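Side-chain contacts in acetyl-CoA acetyltransferase (Bacillus anthracis, PDB 3SS6), which probably catalyses the thiolase reaction, the reversible condensation of two acetyl-CoA molecules to acetoacetyl-CoA with release of coenzyme A: residues Q96-A101 against V387-E392; P296-G301 against K374-L379; R276-S281 against V305-E310. All blocks are in the same frame, centred on the assembly; numbering follows the deposited sequence.

Contact 1 (Q96-A101 against V387-E392); sequences QAIMSA and VALFIE. With K (potassium ion), chain F.
Met99, Leu389 and Val387 carry the packing of helix 96-101, in the N-terminal thiolase half, against strand 387-392 of the C-terminal half. The closest touch is Met99 SD against Val387 CG1 at 3.4 Å, a tight contact between sulfur and methyl carbon; Met99 CE reaches the same methyl at 3.9 Å. The bend at the end of the methionine chain (chi3 56°) turns CE so that sulfur and methyl both border Val387, whose side chain runs obliquely to it. Val387 CG1, the branch that meets the sulfur, stands anti to the backbone N (chi1 -177°). Leu389 works with both its methyls: CD1 lies 4.4 Å from Met99 CG, while CD2 lies 4.1 Å from Ile98 CG2, the leucine and isoleucine side chains crossing at about a right angle. Axes 9.7 Å apart at an angle of 55° leave room for one layer of side chains between helix and strand. Tyr280 and Val282 of strand 275-284 also touch Met99, and Leu258 and Leu260 of strand 252-262 touch Ile98, so the helix rests on several strands of the mixed sheet. On another side of the helix, Ser100 OG binds a potassium ion at 2.9 Å, a site completed by Tyr85 and by Tyr85 and Ser100 of the second subunit. Gln96 NE2 donates to Ser100 OG over 3.1 Å, nearly straight and in its amide plane, which helps to fix that hydroxyl. The helix thus joins an ion shared between subunits to a buried apolar layer that depends on close packing and the burial of apolar surface.

Contact 2 (P296-G301 against K374-L379); sequences PAIRKG and KGIASL
Ile298 brings helix 296-301 down on Ser378 and Ile376 of strand 374-379. Its CB points toward the strand, and from there the two branches part: CG2 stands anti to the backbone N, whereas CG1 stands anti to the carbonyl carbon (chi1 -70°) and leads the branch that touches the strand. CG1 lies 3.7 Å from Ser378 OG, 3.9 Å from Ser378 CB and 4.2 Å from Ile376 CG2, bridging two residues that face the same side of the strand. Here a helix of the C-terminal thiolase half packs on one face of the mixed sheet in the layered alpha/beta sandwich, while helix 352-370 touches Ala377 on the other face of the strand. Beyond CG1 the chain continues extended (chi2 171°), which lays CD1 alongside the serine, 3.8 Å from Ser378 CB and 3.9 Å from Ser378 OG. The hydroxyl that these carbons flank is buried, but its polar need is met by a hydrogen bond to the backbone O of Val387 in neighbouring strand 385-393. Ala388 of that strand and Ile317 of strand 314-317 also touch Ile298.

Contact 3 (R276-S281 against V305-E310); sequences RIVGYS and VDWSLE
A classic beta bulge in strand 275-284, where Val278 and Gly279 both face Phe390 of strand 385-393, forms one side of this contact; the other is the last turn of helix 294-305 and the loop that follows it. Val305 CG1 fits against the bulge backbone, 3.6 Å from Val278 O and 3.8 Å from Gly279 CA. Gly279, with no side chain, lets the methyl lie against its CA. With CG1 anti to the carbonyl carbon (chi1 -55°), Val305 CG2 falls between the backbone N and carbonyl carbon and turns to the indole of Trp307, 3.5 Å above the ring plane on one face, offset toward the rim. Asp306, which leaves the helix with positive phi, is the link that lets the chain turn so that Trp307 returns beside Val305. Across the contact, Val278 CG2 reaches the benzene part of the indole, 3.7 Å from Trp307 CZ2 and 4.1 Å from Trp307 CH2. The valine and the tryptophan side chains cross at about a right angle, and the methyl meets the ring obliquely. Val278 CG2 also lies 4.3 Å from Val305 CG1, so the three side chains form a small apolar cluster near the protein surface. Glu392 of the neighbouring strand and Leu302 of the helix add to the surroundings of Trp307. With methyls, an aromatic ring and a glycine as its parts, the contact joins the helix end and loop to the bulged strand through van der Waals packing rather than polar bonds.

All three contacts meet on the same sheet, where strand 385-393 runs between strands 275-284 and 374-381. Contact 2 lies about 10 Å from contact 1 and about 7 Å from contact 3, centre to centre, while contacts 1 and 3 are about 11 Å apart. Backbone bonds stitch the neighbours together: Leu389 N to Ala377 O (2.8 Å) between contacts 1 and 2, and Val278 N to Phe390 O (2.8 Å) between contacts 1 and 3. Ser281 OG, probably bonded to Ala297 O at 2.6 Å, ties contact 3 to contact 2. Contact 1 alone binds potassium, through helix 93-107; Cys91, just before that helix, is present as S-hydroxycysteine, consistent with the reactive cysteine of thiolases.

Contact 1 (Q96-A101 against V387-E392)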
loop_
_atom_site.group_PDB
_atom_site.type_symbol
_atom_site.label_atom_id
_atom_site.label_comp_id
_atom_site.label_asym_id
_atom_site.label_seq_id
_atom_site.Cartn_x
_atom_site.Cartn_y
_atom_site.Cartn_z
ATOM N N GLN A 96 6.445 3.863 -33.202
ATOM C CA GLN A 96 5.490 4.930 -33.500
ATOM C C GLN A 96 6.119 6.310 -33.268
ATOM O O GLN A 96 5.835 7.268 -33.997
ATOM C CB GLN A 96 4.214 4.784 -32.653
ATOM C CG GLN A 96 3.199 5.898 -32.904
ATOM C CD GLN A 96 2.663 5.849 -34.330
ATOM O OE1 GLN A 96 2.239 4.799 -34.802
ATOM N NE2 GLN A 96 2.703 6.980 -35.025
ATOM N N ALA A 97 6.971 6.418 -32.256
ATOM C CA ALA A 97 7.643 7.696 -31.994
ATOM C C ALA A 97 8.454 8.124 -33.212
ATOM O O ALA A 97 8.448 9.291 -33.599
ATOM C CB ALA A 97 8.543 7.612 -30.742
ATOM N N ILE A 98 9.153 7.172 -33.813
ATOM C CA ILE A 98 9.931 7.466 -35.012
ATOM C C ILE A 98 9.011 7.848 -36.169
ATOM O O ILE A 98 9.320 8.758 -36.935
ATOM C CB ILE A 98 10.806 6.265 -35.395
ATOM C CG1 ILE A 98 11.882 6.068 -34.319
ATOM C CG2 ILE A 98 11.414 6.461 -36.794
ATOM C CD1 ILE A 98 12.548 4.693 -34.361
ATOM N N MET A 99 7.886 7.148 -36.308
ATOM C CA MET A 99 6.925 7.454 -37.368
ATOM C C MET A 99 6.306 8.842 -37.200
ATOM O O MET A 99 6.145 9.582 -38.176
ATOM C CB MET A 99 5.832 6.378 -37.434
ATOM C CG MET A 99 6.405 5.028 -37.850
ATOM S SD MET A 99 5.429 3.637 -37.245
ATOM C CE MET A 99 3.810 4.040 -37.908
ATOM N N SER A 100 5.981 9.187 -35.960
ATOM C CA SER A 100 5.405 10.484 -35.658
ATOM C C SER A 100 6.422 11.598 -35.923
ATOM O O SER A 100 6.059 12.673 -36.420
ATOM C CB SER A 100 4.901 10.517 -34.217
ATOM O OG SER A 100 3.745 9.697 -34.080
ATOM N N ALA A 101 7.689 11.332 -35.619
ATOM C CA ALA A 101 8.754 12.278 -35.952
ATOM C C ALA A 101 8.827 12.458 -37.465
ATOM O O ALA A 101 8.939 13.588 -37.981
ATOM C CB ALA A 101 10.104 11.782 -35.415
ATOM N N VAL A 387 3.114 -3.131 -36.588
ATOM C CA VAL A 387 3.669 -1.903 -37.143
ATOM C C VAL A 387 4.931 -2.267 -37.906
ATOM O O VAL A 387 5.669 -3.147 -37.481
ATOM C CB VAL A 387 3.994 -0.892 -36.029
ATOM C CG1 VAL A 387 4.502 0.418 -36.622
ATOM C CG2 VAL A 387 2.752 -0.649 -35.174
ATOM N N ALA A 388 5.151 -1.624 -39.054
ATOM C CA ALA A 388 6.356 -1.878 -39.844
ATOM C C ALA A 388 6.971 -0.582 -40.360
ATOM O O ALA A 388 6.261 0.369 -40.714
ATOM C CB ALA A 388 6.052 -2.826 -41.007
ATOM N N LEU A 389 8.300 -0.564 -40.401
ATOM C CA LEU A 389 9.063 0.598 -40.819
ATOM C C LEU A 389 10.023 0.166 -41.922
ATOM O O LEU A 389 10.696 -0.858 -41.802
ATOM C CB LEU A 389 9.844 1.150 -39.616
ATOM C CG LEU A 389 10.676 2.406 -39.869
ATOM C CD1 LEU A 389 9.793 3.566 -40.300
ATOM C CD2 LEU A 389 11.459 2.760 -38.607
ATOM N N PHE A 390 10.066 0.937 -43.006
ATOM C CA PHE A 390 10.836 0.570 -44.196
ATOM C C PHE A 390 11.925 1.606 -44.397
ATOM O O PHE A 390 11.634 2.797 -44.499
ATOM C CB PHE A 390 9.912 0.501 -45.414
ATOM C CG PHE A 390 8.838 -0.534 -45.276
ATOM C CD1 PHE A 390 8.966 -1.772 -45.886
ATOM C CD2 PHE A 390 7.722 -0.284 -44.485
ATOM C CE1 PHE A 390 7.977 -2.744 -45.732
ATOM C CE2 PHE A 390 6.733 -1.247 -44.318
ATOM C CZ PHE A 390 6.853 -2.474 -44.948
ATOM N N ILE A 391 13.177 1.159 -44.413
ATOM C CA ILE A 391 14.298 2.087 -44.492
ATOM C C ILE A 391 15.312 1.683 -45.558
ATOM O O ILE A 391 15.362 0.524 -45.989
ATOM C CB ILE A 391 15.034 2.216 -43.145
ATOM C CG1 ILE A 391 15.689 0.892 -42.763
ATOM C CG2 ILE A 391 14.086 2.685 -42.038
ATOM C CD1 ILE A 391 16.656 1.029 -41.601
ATOM N N GLU A 392 16.099 2.657 -46.002
ATOM C CA GLU A 392 17.223 2.378 -46.898
ATOM C C GLU A 392 18.472 2.987 -46.289
ATOM O O GLU A 392 18.512 4.185 -46.020
ATOM C CB GLU A 392 16.976 2.957 -48.299
ATOM C CG GLU A 392 15.834 2.257 -49.029
ATOM C CD GLU A 392 15.495 2.871 -50.378
ATOM O OE1 GLU A 392 15.940 4.001 -50.676
ATOM O OE2 GLU A 392 14.766 2.208 -51.145
HETATM K K K F . 1.758 11.788 -33.490
#

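Contact 2 (P296-G301 against K374-L379)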
loop_
_atom_site.group_PDB
_atom_site.type_symbol
_atom_site.label_atom_id
_atom_site.label_comp_id
_atom_site.label_asym_id
_atom_site.label_seq_id
_atom_site.Cartn_x
_atom_site.Cartn_y
_atom_site.Cartn_z
ATOM N N PRO A 296 0.234 -8.663 -41.640
ATOM C CA PRO A 296 -0.503 -7.661 -42.417
ATOM C C PRO A 296 0.189 -6.292 -42.459
ATOM O O PRO A 296 0.022 -5.581 -43.449
ATOM C CB PRO A 296 -1.853 -7.564 -41.690
ATOM C CG PRO A 296 -1.589 -8.086 -40.318
ATOM C CD PRO A 296 -0.546 -9.154 -40.487
ATOM N N ALA A 297 0.929 -5.924 -41.414
ATOM C CA ALA A 297 1.627 -4.637 -41.416
ATOM C C ALA A 297 2.696 -4.616 -42.497
ATOM O O ALA A 297 2.816 -3.652 -43.253
ATOM C CB ALA A 297 2.243 -4.345 -40.049
ATOM N N ILE A 298 3.456 -5.700 -42.585
ATOM C CA ILE A 298 4.496 -5.791 -43.609
ATOM C C ILE A 298 3.885 -5.842 -45.009
ATOM O O ILE A 298 4.330 -5.127 -45.908
ATOM C CB ILE A 298 5.451 -6.970 -43.347
ATOM C CG1 ILE A 298 6.317 -6.661 -42.115
ATOM C CG2 ILE A 298 6.332 -7.251 -44.578
ATOM C CD1 ILE A 298 7.155 -7.836 -41.633
ATOM N N ARG A 299 2.853 -6.658 -45.197
ATOM C CA ARG A 299 2.221 -6.750 -46.513
ATOM C C ARG A 299 1.685 -5.396 -46.952
ATOM O O ARG A 299 1.900 -4.980 -48.090
ATOM C CB ARG A 299 1.119 -7.813 -46.525
ATOM C CG ARG A 299 1.659 -9.229 -46.366
ATOM C CD ARG A 299 0.574 -10.287 -46.501
ATOM N NE ARG A 299 1.154 -11.603 -46.772
ATOM C CZ ARG A 299 0.880 -12.708 -46.082
ATOM N NH1 ARG A 299 0.024 -12.674 -45.071
ATOM N NH2 ARG A 299 1.460 -13.853 -46.413
ATOM N N LYS A 300 1.007 -4.709 -46.034
ATOM C CA LYS A 300 0.426 -3.394 -46.308
ATOM C C LYS A 300 1.510 -2.397 -46.710
ATOM O O LYS A 300 1.369 -1.654 -47.696
ATOM C CB LYS A 300 -0.319 -2.899 -45.061
ATOM C CG LYS A 300 -1.064 -1.582 -45.205
ATOM C CD LYS A 300 -1.842 -1.285 -43.923
ATOM C CE LYS A 300 -2.614 0.024 -43.994
ATOM N NZ LYS A 300 -3.398 0.244 -42.745
ATOM N N GLY A 301 2.600 -2.399 -45.952
ATOM C CA GLY A 301 3.713 -1.496 -46.190
ATOM C C GLY A 301 4.465 -1.745 -47.486
ATOM O O GLY A 301 4.879 -0.796 -48.150
ATOM N N LYS A 374 18.371 -2.234 -48.158
ATOM C CA LYS A 374 16.953 -2.236 -47.780
ATOM C C LYS A 374 16.636 -3.004 -46.503
ATOM O O LYS A 374 16.979 -4.181 -46.374
ATOM C CB LYS A 374 16.100 -2.772 -48.939
ATOM C CG LYS A 374 16.131 -1.895 -50.186
ATOM C CD LYS A 374 15.135 -2.376 -51.222
ATOM C CE LYS A 374 15.104 -1.446 -52.438
ATOM N NZ LYS A 374 16.389 -1.472 -53.185
ATOM N N GLY A 375 15.960 -2.336 -45.572
ATOM C CA GLY A 375 15.637 -2.920 -44.277
ATOM C C GLY A 375 14.164 -2.801 -43.931
ATOM O O GLY A 375 13.509 -1.823 -44.284
ATOM N N ILE A 376 13.645 -3.817 -43.250
ATOM C CA ILE A 376 12.301 -3.753 -42.684
ATOM C C ILE A 376 12.406 -4.040 -41.201
ATOM O O ILE A 376 13.010 -5.039 -40.808
ATOM C CB ILE A 376 11.378 -4.815 -43.304
ATOM C CG1 ILE A 376 11.258 -4.602 -44.814
ATOM C CG2 ILE A 376 10.009 -4.769 -42.647
ATOM C CD1 ILE A 376 10.464 -5.713 -45.531
ATOM N N ALA A 377 11.820 -3.170 -40.378
ATOM C CA ALA A 377 11.722 -3.435 -38.949
ATOM C C ALA A 377 10.239 -3.504 -38.593
ATOM O O ALA A 377 9.459 -2.638 -38.980
ATOM C CB ALA A 377 12.415 -2.349 -38.141
ATOM N N SER A 378 9.846 -4.529 -37.849
ATOM C CA SER A 378 8.428 -4.713 -37.571
ATOM C C SER A 378 8.219 -5.457 -36.272
ATOM O O SER A 378 9.035 -6.288 -35.888
ATOM C CB SER A 378 7.773 -5.491 -38.722
ATOM O OG SER A 378 6.374 -5.640 -38.529
ATOM N N LEU A 379 7.117 -5.164 -35.594
ATOM C CA LEU A 379 6.840 -5.885 -34.357
ATOM C C LEU A 379 5.370 -5.948 -34.019
ATOM O O LEU A 379 4.603 -5.099 -34.455
ATOM C CB LEU A 379 7.666 -5.311 -33.198
ATOM C CG LEU A 379 7.348 -3.954 -32.578
ATOM C CD1 LEU A 379 8.375 -3.707 -31.486
ATOM C CD2 LEU A 379 7.389 -2.840 -33.614
#

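Contact 3 (R276-S281 against V305-E310)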
loop_
_atom_site.group_PDB
_atom_site.type_symbol
_atom_site.label_atom_id
_atom_site.label_comp_id
_atom_site.label_asym_id
_atom_site.label_seq_id
_atom_site.Cartn_x
_atom_site.Cartn_y
_atom_site.Cartn_z
ATOM N N ARG A 276 17.553 6.598 -44.804
ATOM C CA ARG A 276 16.316 7.330 -45.047
ATOM C C ARG A 276 15.121 6.456 -44.698
ATOM O O ARG A 276 15.195 5.222 -44.740
ATOM C CB ARG A 276 16.218 7.788 -46.508
ATOM C CG ARG A 276 16.001 6.644 -47.507
ATOM C CD ARG A 276 15.699 7.163 -48.930
ATOM N NE ARG A 276 16.842 7.869 -49.510
ATOM C CZ ARG A 276 16.978 9.191 -49.528
ATOM N NH1 ARG A 276 16.039 9.975 -49.006
ATOM N NH2 ARG A 276 18.056 9.734 -50.078
ATOM N N ILE A 277 14.019 7.094 -44.333
ATOM C CA ILE A 277 12.775 6.362 -44.147
ATOM C C ILE A 277 12.004 6.389 -45.462
ATOM O O ILE A 277 11.763 7.463 -46.027
ATOM C CB ILE A 277 11.937 6.965 -43.003
ATOM C CG1 ILE A 277 12.639 6.721 -41.666
ATOM C CG2 ILE A 277 10.550 6.317 -42.973
ATOM C CD1 ILE A 277 12.044 7.482 -40.474
ATOM N N VAL A 278 11.638 5.219 -45.980
ATOM C CA VAL A 278 10.848 5.202 -47.213
ATOM C C VAL A 278 9.361 4.905 -47.021
ATOM O O VAL A 278 8.571 5.143 -47.929
ATOM C CB VAL A 278 11.439 4.267 -48.292
ATOM C CG1 VAL A 278 12.830 4.755 -48.717
ATOM C CG2 VAL A 278 11.492 2.846 -47.805
ATOM N N GLY A 279 8.980 4.398 -45.847
ATOM C CA GLY A 279 7.576 4.127 -45.572
ATOM C C GLY A 279 7.343 3.510 -44.210
ATOM O O GLY A 279 8.278 3.106 -43.536
ATOM N N TYR A 280 6.082 3.463 -43.797
ATOM C CA TYR A 280 5.703 2.814 -42.548
ATOM C C TYR A 280 4.243 2.439 -42.623
ATOM O O TYR A 280 3.482 3.037 -43.396
ATOM C CB TYR A 280 5.975 3.715 -41.323
ATOM C CG TYR A 280 5.587 5.163 -41.534
ATOM C CD1 TYR A 280 4.281 5.597 -41.321
ATOM C CD2 TYR A 280 6.524 6.095 -41.968
ATOM C CE1 TYR A 280 3.930 6.916 -41.531
ATOM C CE2 TYR A 280 6.179 7.414 -42.178
ATOM C CZ TYR A 280 4.876 7.821 -41.954
ATOM O OH TYR A 280 4.507 9.131 -42.169
ATOM N N SER A 281 3.842 1.443 -41.835
ATOM C CA SER A 281 2.476 0.953 -41.900
ATOM C C SER A 281 2.006 0.390 -40.560
ATOM O O SER A 281 2.813 -0.040 -39.734
ATOM C CB SER A 281 2.367 -0.121 -42.977
ATOM O OG SER A 281 3.304 -1.147 -42.718
ATOM N N VAL A 305 5.350 0.965 -50.517
ATOM C CA VAL A 305 6.688 1.357 -50.952
ATOM C C VAL A 305 7.114 0.659 -52.233
ATOM O O VAL A 305 8.188 0.930 -52.768
ATOM C CB VAL A 305 7.755 1.111 -49.859
ATOM C CG1 VAL A 305 7.359 1.812 -48.570
ATOM C CG2 VAL A 305 7.959 -0.373 -49.629
ATOM N N ASP A 306 6.265 -0.240 -52.718
ATOM C CA ASP A 306 6.506 -0.922 -53.978
ATOM C C ASP A 306 7.770 -1.777 -53.904
ATOM O O ASP A 306 8.584 -1.793 -54.833
ATOM C CB ASP A 306 6.590 0.090 -55.126
ATOM C CG ASP A 306 6.584 -0.572 -56.491
ATOM O OD1 ASP A 306 6.066 -1.707 -56.604
ATOM O OD2 ASP A 306 7.094 0.048 -57.450
ATOM N N TRP A 307 7.930 -2.472 -52.781
ATOM C CA TRP A 307 8.969 -3.484 -52.642
ATOM C C TRP A 307 8.323 -4.856 -52.669
ATOM O O TRP A 307 7.179 -5.024 -52.238
ATOM C CB TRP A 307 9.685 -3.378 -51.299
ATOM C CG TRP A 307 10.592 -2.220 -51.096
ATOM C CD1 TRP A 307 10.846 -1.193 -51.963
ATOM C CD2 TRP A 307 11.384 -1.967 -49.928
ATOM N NE1 TRP A 307 11.749 -0.317 -51.401
ATOM C CE2 TRP A 307 12.092 -0.771 -50.153
ATOM C CE3 TRP A 307 11.561 -2.640 -48.711
ATOM C CZ2 TRP A 307 12.959 -0.231 -49.208
ATOM C CZ3 TRP A 307 12.422 -2.093 -47.768
ATOM C CH2 TRP A 307 13.103 -0.902 -48.023
ATOM N N SER A 308 9.066 -5.841 -53.154
ATOM C CA SER A 308 8.722 -7.223 -52.890
ATOM C C SER A 308 9.376 -7.553 -51.558
ATOM O O SER A 308 10.335 -6.900 -51.146
ATOM C CB SER A 308 9.270 -8.142 -53.976
ATOM O OG SER A 308 10.681 -8.240 -53.883
ATOM N N LEU A 309 8.856 -8.559 -50.874
ATOM C CA LEU A 309 9.466 -8.991 -49.629
ATOM C C LEU A 309 10.916 -9.394 -49.910
ATOM O O LEU A 309 11.819 -9.122 -49.112
ATOM C CB LEU A 309 8.672 -10.157 -49.047
ATOM C CG LEU A 309 9.159 -10.773 -47.743
ATOM C CD1 LEU A 309 9.181 -9.743 -46.613
ATOM C CD2 LEU A 309 8.273 -11.960 -47.388
ATOM N N GLU A 310 11.125 -10.015 -51.066
ATOM C CA GLU A 310 12.437 -10.498 -51.485
ATOM C C GLU A 310 13.465 -9.377 -51.642
ATOM O O GLU A 310 14.669 -9.610 -51.509
ATOM C CB GLU A 310 12.312 -11.281 -52.799
ATOM C CG GLU A 310 11.557 -12.606 -52.679
ATOM C CD GLU A 310 10.142 -12.454 -52.127
ATOM O OE1 GLU A 310 9.376 -11.599 -52.632
ATOM O OE2 GLU A 310 9.798 -13.198 -51.181
#